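Local atomic coordinates of amino acid amide racemase (PDB entry 6GIO), a protein that belongs to the class-III aminotransferase family, within the broad clan of pyridoxal-5'-phosphate proteins, and holds pyridoxal-5'-phosphate in a two-subunit assembly. Residues C[68-73]-C[299-304]; C[76-81]-C[293-298]. All coordinates share one frame; numbering follows the deposited sequence.

Interaction 1: C[68-73]-C[299-304]; sequences EKSVRD and NPVATA
Ser70 sets its hydroxymethyl group against the backbone and branched side chain of Val301, at the point where the last turn of helix 61-72 runs beside the first turn of helix 300-315. The two short segments are nearly antiparallel, 170° between their N-to-C directions, with axes 8.6 Å apart at closest, consistent with the small Ser70 and Ala304 at the seam. Ser70 and Val301 are in register, with CA atoms 5.2 Å apart. The hydroxyl of Ser70 lies between its backbone N and carbonyl carbon (chi1 50°), a rotation suited to its hydrogen bond back to Ala66 O in the preceding turn, with Val67 O a further partner. Thus engaged at home, Ser70 OG rests 3.4 Å from Val301 CA as a packing neighbour, and 3.9 Å from the methyl CB of Ala304 one turn further along. Ser70 CB meanwhile faces Pro300 O at 3.7 Å. Val301 answers with CG2, which fits alongside the hydroxyl at 3.8 Å and leans toward the backbone of Val71, whose own side chain packs on Val67 of the second subunit. At the start of the partner helix, Asn299 is the N-cap: its OD1 accepts from Ala302 N at 2.9 Å along an almost straight N-H (178°), and more weakly from Val301 N. The hydroxyl of Ser70 and the cap of Asn299 are thus bonded within their own helices or at their ends, so the antiparallel pair is joined by close-fitting groups in van der Waals contact rather than by polar bonds between the segments.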
ATOM      1  N   GLU C  68      11.252  14.089  10.544  1.00 25.30           N
ATOM      2  CA  GLU C  68      12.697  14.357  10.610  1.00 27.71           C
ATOM      3  C   GLU C  68      13.394  13.437  11.598  1.00 26.64           C
ATOM      4  O   GLU C  68      14.404  12.830  11.258  1.00 26.80           O
ATOM      5  CB  GLU C  68      12.973  15.772  11.039  1.00 28.71           C
ATOM      6  CG  GLU C  68      12.783  16.756   9.919  1.00 30.59           C
ATOM      7  CD  GLU C  68      12.890  18.180  10.423  1.00 31.48           C
ATOM      8  OE1 GLU C  68      12.607  18.432  11.641  1.00 30.88           O
ATOM      9  OE2 GLU C  68      13.275  19.020   9.586  1.00 30.53           O
ATOM     10  N   LYS C  69      12.845  13.320  12.802  1.00 25.46           N
ATOM     11  CA  LYS C  69      13.474  12.466  13.818  1.00 27.90           C
ATOM     12  C   LYS C  69      13.559  11.009  13.357  1.00 25.91           C
ATOM     13  O   LYS C  69      14.621  10.382  13.473  1.00 25.34           O
ATOM     14  CB  LYS C  69      12.781  12.607  15.177  1.00 29.03           C
ATOM     15  CG  LYS C  69      13.057  13.973  15.835  1.00 33.80           C
ATOM     16  CD  LYS C  69      12.112  14.330  16.985  1.00 35.86           C
ATOM     17  CE  LYS C  69      11.850  13.166  17.916  1.00 39.22           C
ATOM     18  NZ  LYS C  69      10.994  13.602  19.061  1.00 44.96           N
ATOM     19  N   SER C  70      12.476  10.486  12.778  1.00 25.38           N
ATOM     20  CA  SER C  70      12.455   9.088  12.300  1.00 24.39           C
ATOM     21  C   SER C  70      13.306   8.777  11.088  1.00 23.36           C
ATOM     22  O   SER C  70      13.952   7.740  11.047  1.00 23.13           O
ATOM     23  CB  SER C  70      10.995   8.589  12.074  1.00 27.21           C
ATOM     24  OG  SER C  70      10.243   9.520  11.267  1.00 29.13           O
ATOM     25  N   VAL C  71      13.325   9.639  10.076  1.00 23.23           N
ATOM     26  CA  VAL C  71      14.140   9.357   8.891  1.00 21.20           C
ATOM     27  C   VAL C  71      15.645   9.485   9.205  1.00 22.08           C
ATOM     28  O   VAL C  71      16.463   8.750   8.656  1.00 19.55           O
ATOM     29  CB  VAL C  71      13.729  10.251   7.704  1.00 23.12           C
ATOM     30  CG1 VAL C  71      14.193  11.682   7.898  1.00 22.50           C
ATOM     31  CG2 VAL C  71      14.248   9.692   6.397  1.00 24.52           C
ATOM     32  N   ARG C  72      16.017  10.407  10.101  1.00 22.48           N
ATOM     33  CA  ARG C  72      17.397  10.506  10.592  1.00 22.27           C
ATOM     34  C   ARG C  72      17.882   9.336  11.458  1.00 22.43           C
ATOM     35  O   ARG C  72      19.059   8.978  11.439  1.00 25.60           O
ATOM     36  CB  ARG C  72      17.553  11.781  11.424  1.00 22.79           C
ATOM     37  CG  ARG C  72      17.473  13.064  10.627  1.00 21.92           C
ATOM     38  CD  ARG C  72      17.202  14.213  11.585  1.00 21.04           C
ATOM     39  NE  ARG C  72      16.971  15.470  10.887  1.00 23.49           N
ATOM     40  CZ  ARG C  72      16.680  16.616  11.496  1.00 23.06           C
ATOM     41  NH1 ARG C  72      16.612  16.675  12.817  1.00 23.49           N
ATOM     42  NH2 ARG C  72      16.494  17.705  10.783  1.00 24.34           N
ATOM     43  N   ASP C  73      16.994   8.776  12.269  1.00 22.77           N
ATOM     44  CA  ASP C  73      17.370   7.739  13.195  1.00 22.37           C
ATOM     45  C   ASP C  73      16.283   6.655  13.114  1.00 23.71           C
ATOM     46  O   ASP C  73      15.397   6.561  13.962  1.00 24.25           O
ATOM     47  CB  ASP C  73      17.539   8.347  14.577  1.00 22.97           C
ATOM     48  CG  ASP C  73      17.972   7.340  15.625  1.00 22.69           C
ATOM     49  OD1 ASP C  73      18.381   6.236  15.258  1.00 23.54           O
ATOM     50  OD2 ASP C  73      17.899   7.649  16.819  1.00 22.24           O
ATOM     51  N   ASN C 299       6.223   0.998   9.310  1.00 19.80           N
ATOM     52  CA  ASN C 299       7.565   1.482   9.329  1.00 19.85           C
ATOM     53  C   ASN C 299       7.550   2.693  10.249  1.00 21.06           C
ATOM     54  O   ASN C 299       6.517   3.324  10.424  1.00 21.84           O
ATOM     55  CB  ASN C 299       8.046   1.873   7.920  1.00 20.90           C
ATOM     56  CG  ASN C 299       7.255   3.012   7.344  1.00 20.12           C
ATOM     57  OD1 ASN C 299       7.475   4.171   7.727  1.00 19.79           O
ATOM     58  ND2 ASN C 299       6.261   2.686   6.473  1.00 20.49           N
ATOM     59  N   PRO C 300       8.700   3.003  10.865  1.00 20.97           N
ATOM     60  CA  PRO C 300       8.757   4.004  11.913  1.00 20.87           C
ATOM     61  C   PRO C 300       8.504   5.447  11.456  1.00 21.01           C
ATOM     62  O   PRO C 300       8.125   6.294  12.288  1.00 20.24           O
ATOM     63  CB  PRO C 300      10.161   3.844  12.448  1.00 22.93           C
ATOM     64  CG  PRO C 300      10.951   3.215  11.358  1.00 21.93           C
ATOM     65  CD  PRO C 300       9.976   2.303  10.687  1.00 21.40           C
ATOM     66  N   VAL C 301       8.675   5.722  10.160  1.00 19.77           N
ATOM     67  CA  VAL C 301       8.467   7.073   9.630  1.00 19.25           C
ATOM     68  C   VAL C 301       6.981   7.413   9.503  1.00 21.11           C
ATOM     69  O   VAL C 301       6.522   8.426  10.033  1.00 25.58           O
ATOM     70  CB  VAL C 301       9.180   7.231   8.283  1.00 19.50           C
ATOM     71  CG1 VAL C 301       8.940   8.612   7.711  1.00 20.47           C
ATOM     72  CG2 VAL C 301      10.684   6.986   8.472  1.00 20.23           C
ATOM     73  N   ALA C 302       6.216   6.539   8.841  1.00 19.02           N
ATOM     74  CA  ALA C 302       4.812   6.742   8.627  1.00 17.41           C
ATOM     75  C   ALA C 302       4.114   6.696   9.956  1.00 18.04           C
ATOM     76  O   ALA C 302       3.245   7.532  10.180  1.00 17.68           O
ATOM     77  CB  ALA C 302       4.255   5.664   7.701  1.00 17.53           C
ATOM     78  N   THR C 303       4.498   5.748  10.841  1.00 18.29           N
ATOM     79  CA  THR C 303       3.808   5.652  12.157  1.00 19.29           C
ATOM     80  C   THR C 303       4.116   6.835  13.054  1.00 19.90           C
ATOM     81  O   THR C 303       3.228   7.295  13.771  1.00 22.96           O
ATOM     82  CB  THR C 303       4.046   4.321  12.908  1.00 19.98           C
ATOM     83  OG1 THR C 303       5.433   4.092  13.098  1.00 21.12           O
ATOM     84  CG2 THR C 303       3.496   3.167  12.113  1.00 20.95           C
ATOM     85  N   ALA C 304       5.346   7.360  13.000  1.00 20.72           N
ATOM     86  CA  ALA C 304       5.650   8.587  13.723  1.00 22.00           C
ATOM     87  C   ALA C 304       4.748   9.756  13.235  1.00 22.94           C
ATOM     88  O   ALA C 304       4.223  10.516  14.058  1.00 22.31           O
ATOM     89  CB  ALA C 304       7.136   8.954  13.637  1.00 21.97           C
TER

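Interaction 2: C[76-81]-C[293-298]. With PLP (pyridoxal-5'-phosphate), chain E.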
ATOM      1  N   GLY C  76      14.692   0.551  11.980  1.00 21.22           N
ATOM      2  CA  GLY C  76      14.341  -0.422  10.962  1.00 21.49           C
ATOM      3  C   GLY C  76      13.309   0.148   9.979  1.00 21.04           C
ATOM      4  O   GLY C  76      12.898   1.327  10.084  1.00 21.71           O
ATOM      5  N   ALA C  77      12.843  -0.707   9.066  1.00 20.87           N
ATOM      6  CA  ALA C  77      11.829  -0.321   8.061  1.00 20.49           C
ATOM      7  C   ALA C  77      10.770  -1.397   7.799  1.00 21.87           C
ATOM      8  O   ALA C  77      10.206  -1.462   6.684  1.00 24.14           O
ATOM      9  CB  ALA C  77      12.521   0.093   6.749  1.00 20.27           C
ATOM     10  N   SER C  78      10.476  -2.230   8.809  1.00 18.99           N
ATOM     11  CA  SER C  78       9.582  -3.329   8.624  1.00 18.68           C
ATOM     12  C   SER C  78       9.080  -3.792   9.971  1.00 19.94           C
ATOM     13  O   SER C  78       9.844  -4.428  10.730  1.00 21.06           O
ATOM     14  CB  SER C  78      10.289  -4.535   7.934  1.00 19.82           C
ATOM     15  OG  SER C  78       9.451  -5.736   7.932  1.00 19.12           O
ATOM     16  N   LEU C  79       7.811  -3.516  10.253  1.00 20.24           N
ATOM     17  CA  LEU C  79       7.191  -4.010  11.514  1.00 22.34           C
ATOM     18  C   LEU C  79       7.057  -5.556  11.514  1.00 22.92           C
ATOM     19  O   LEU C  79       7.118  -6.221  12.571  1.00 23.60           O
ATOM     20  CB  LEU C  79       5.846  -3.295  11.753  1.00 20.93           C
ATOM     21  CG  LEU C  79       5.050  -3.694  12.996  1.00 19.87           C
ATOM     22  CD1 LEU C  79       5.837  -3.516  14.274  1.00 20.82           C
ATOM     23  CD2 LEU C  79       3.766  -2.884  13.076  1.00 20.38           C
ATOM     24  N   LEU C  80       6.863  -6.152  10.346  1.00 22.85           N
ATOM     25  CA  LEU C  80       6.734  -7.617  10.320  1.00 24.89           C
ATOM     26  C   LEU C  80       8.003  -8.317  10.790  1.00 24.76           C
ATOM     27  O   LEU C  80       7.919  -9.336  11.478  1.00 24.66           O
ATOM     28  CB  LEU C  80       6.254  -8.143   8.984  1.00 25.04           C
ATOM     29  CG  LEU C  80       7.110  -7.993   7.727  1.00 25.04           C
ATOM     30  CD1 LEU C  80       8.077  -9.136   7.557  1.00 26.85           C
ATOM     31  CD2 LEU C  80       6.210  -7.977   6.506  1.00 25.20           C
ATOM     32  N   LEU C  81       9.167  -7.755  10.438  1.00 24.87           N
ATOM     33  CA  LEU C  81      10.463  -8.210  10.989  1.00 24.67           C
ATOM     34  C   LEU C  81      10.787  -7.721  12.416  1.00 23.48           C
ATOM     35  O   LEU C  81      11.266  -8.517  13.258  1.00 24.62           O
ATOM     36  CB  LEU C  81      11.598  -7.768  10.080  1.00 24.48           C
ATOM     37  CG  LEU C  81      11.676  -8.445   8.726  1.00 25.41           C
ATOM     38  CD1 LEU C  81      12.901  -7.929   7.991  1.00 23.68           C
ATOM     39  CD2 LEU C  81      11.683  -9.957   8.887  1.00 26.36           C
ATOM     40  N   LEU C 293       0.855  -9.723   5.187  1.00 23.83           N
ATOM     41  CA  LEU C 293       2.180  -9.140   5.302  1.00 25.06           C
ATOM     42  C   LEU C 293       2.463  -8.148   4.212  1.00 25.81           C
ATOM     43  O   LEU C 293       2.194  -8.419   3.026  1.00 28.82           O
ATOM     44  CB  LEU C 293       3.236 -10.221   5.171  1.00 25.17           C
ATOM     45  CG  LEU C 293       3.301 -11.317   6.245  1.00 26.24           C
ATOM     46  CD1 LEU C 293       4.553 -12.152   5.987  1.00 27.53           C
ATOM     47  CD2 LEU C 293       3.298 -10.742   7.646  1.00 24.99           C
ATOM     48  N   GLN C 294       2.987  -6.987   4.593  1.00 25.53           N
ATOM     49  CA  GLN C 294       3.582  -6.076   3.614  1.00 26.91           C
ATOM     50  C   GLN C 294       4.842  -5.543   4.234  1.00 26.35           C
ATOM     51  O   GLN C 294       4.796  -4.963   5.324  1.00 25.54           O
ATOM     52  CB  GLN C 294       2.668  -4.928   3.273  1.00 27.32           C
ATOM     53  CG  GLN C 294       1.519  -5.290   2.366  1.00 28.57           C
ATOM     54  CD  GLN C 294       0.598  -4.109   2.203  1.00 29.98           C
ATOM     55  OE1 GLN C 294      -0.084  -3.713   3.158  1.00 29.94           O
ATOM     56  NE2 GLN C 294       0.615  -3.499   1.016  1.00 28.43           N
ATOM     57  N   THR C 295       5.948  -5.680   3.509  1.00 26.21           N
ATOM     58  CA  THR C 295       7.275  -5.439   4.080  1.00 26.50           C
ATOM     59  C   THR C 295       7.430  -4.152   4.921  1.00 25.58           C
ATOM     60  O   THR C 295       7.871  -4.226   6.100  1.00 24.24           O
ATOM     61  CB  THR C 295       8.356  -5.512   3.002  1.00 25.77           C
ATOM     62  OG1 THR C 295       8.332  -6.824   2.411  1.00 25.38           O
ATOM     63  CG2 THR C 295       9.738  -5.297   3.624  1.00 25.91           C
ATOM     64  N   THR C 296       7.085  -3.006   4.333  1.00 22.81           N
ATOM     65  CA  THR C 296       7.303  -1.716   4.994  1.00 22.45           C
ATOM     66  C   THR C 296       6.132  -1.188   5.785  1.00 20.74           C
ATOM     67  O   THR C 296       6.193  -0.088   6.298  1.00 21.23           O
ATOM     68  CB  THR C 296       7.740  -0.611   4.004  1.00 22.49           C
ATOM     69  OG1 THR C 296       6.691  -0.379   3.074  1.00 21.90           O
ATOM     70  CG2 THR C 296       8.997  -1.023   3.285  1.00 22.77           C
ATOM     71  N   ALA C 297       5.056  -1.942   5.874  1.00 21.39           N
ATOM     72  CA  ALA C 297       3.957  -1.574   6.761  1.00 21.70           C
ATOM     73  C   ALA C 297       4.447  -1.420   8.200  1.00 20.98           C
ATOM     74  O   ALA C 297       5.258  -2.224   8.697  1.00 20.19           O
ATOM     75  CB  ALA C 297       2.847  -2.623   6.711  1.00 23.25           C
ATOM     76  N   GLY C 298       3.952  -0.374   8.860  1.00 20.37           N
ATOM     77  CA  GLY C 298       4.281  -0.115  10.248  1.00 21.42           C
ATOM     78  C   GLY C 298       5.683   0.402  10.393  1.00 20.26           C
ATOM     79  O   GLY C 298       6.260   0.284  11.459  1.00 18.21           O
TER
HETATM   80  N1  PLP E 501       7.480  -9.530  -5.035  1.00 30.69           N
HETATM   81  C2  PLP E 501       8.712  -9.961  -4.625  1.00 30.64           C
HETATM   82  C2A PLP E 501       9.669 -10.651  -5.570  1.00 28.82           C
HETATM   83  C3  PLP E 501       9.124  -9.749  -3.204  1.00 31.13           C
HETATM   84  O3  PLP E 501      10.319 -10.159  -2.713  1.00 30.45           O
HETATM   85  C4  PLP E 501       8.179  -9.063  -2.293  1.00 32.78           C
HETATM   86  C4A PLP E 501       8.530  -8.812  -0.872  1.00 36.35           C
HETATM   87  C5  PLP E 501       6.859  -8.646  -2.841  1.00 30.58           C
HETATM   88  C6  PLP E 501       6.594  -8.903  -4.196  1.00 28.60           C
HETATM   89  C5A PLP E 501       5.883  -7.943  -1.880  1.00 29.53           C
HETATM   90  O4P PLP E 501       6.321  -6.645  -1.398  1.00 25.87           O
HETATM   91  P   PLP E 501       5.596  -5.995  -0.126  1.00 26.22           P
HETATM   92  O1P PLP E 501       5.993  -6.965   0.989  1.00 24.39           O
HETATM   93  O2P PLP E 501       4.093  -6.065  -0.343  1.00 23.91           O
HETATM   94  O3P PLP E 501       6.171  -4.621  -0.033  1.00 24.69           O
HETATM   95  O   HOH W   1       5.544  -4.787   8.068  1.00 24.39           O
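Leu79 N donates to Ala297 O at 3.3 Å, the backbone bond that ties residues 76-81, irregular until their helical-angle end at 79-81, to the type I beta turn Gln294-Ala297. One residue earlier, Ser78 adds a side-chain bond: OG, held anti to its backbone N (chi1 171°), donates in the carbonyl plane to Thr295 O at 2.9 Å. Ser78 OG in turn accepts from Leu81 N, an ST motif, so two bonds fix the hydroxyl and link the turn to Leu81, at the far end of the helical-angle residues. Buried Ala77 O has no hydrogen-bond partner in the model, but Thr296 CA approaches it at 3.4 Å in a CA-H...O contact. Leu80 supplies the apolar part, its CD2 methyl reaching 3.5 Å from Gln294 O and lying against Leu293 CB. A water nearby accepts from Leu80 N, with Gln294 O and Ala297 O also close enough to receive its protons. With its carbonyl engaged by Ser78, Thr295 turns its other polar groups to pyridoxal-5'-phosphate. Its OG1 sits beside its backbone N (chi1 -60°), and both grip the phosphate oxygen O1P, OG1 at 2.7 Å and N at 2.8 Å. Pyridoxal-5'-phosphate is also hydrogen-bonded by Gly112 N and Ser113 OG of the second subunit, so this turn contributes to a pocket built from both subunits. Arg22 of the second subunit bonds to Leu79 O. Within the chain, the contact joins the loop between helices 61-72 and 85-97 to the loop before helix 300-315, with Leu79 packed on Phe108 and Gln294 on Trp107 of strand 104-109.

In the fold
Interactions 1 and 2 are consecutive parts of one junction, their centres 13 Å apart: 68-73 is followed two residues later by 76-81, while 293-298 leads directly into 299-304. Pro300 packs where they meet, its CG 3.0 Å from Gly76 O, while Thr303 CG2 lies 3.9 Å from Gly298 CA. Asn299, which caps the helix of interaction 1, also donates through ND2 to Thr296 O of interaction 2. Only interaction 2 touches pyridoxal-5'-phosphate; the side chain of Pro300 in interaction 1 is about 13 Å from a bound pyridoxal-5'-phosphate. Both contacts border the second subunit, so helix pairing, phosphate binding and dimer interface occupy one continuous region.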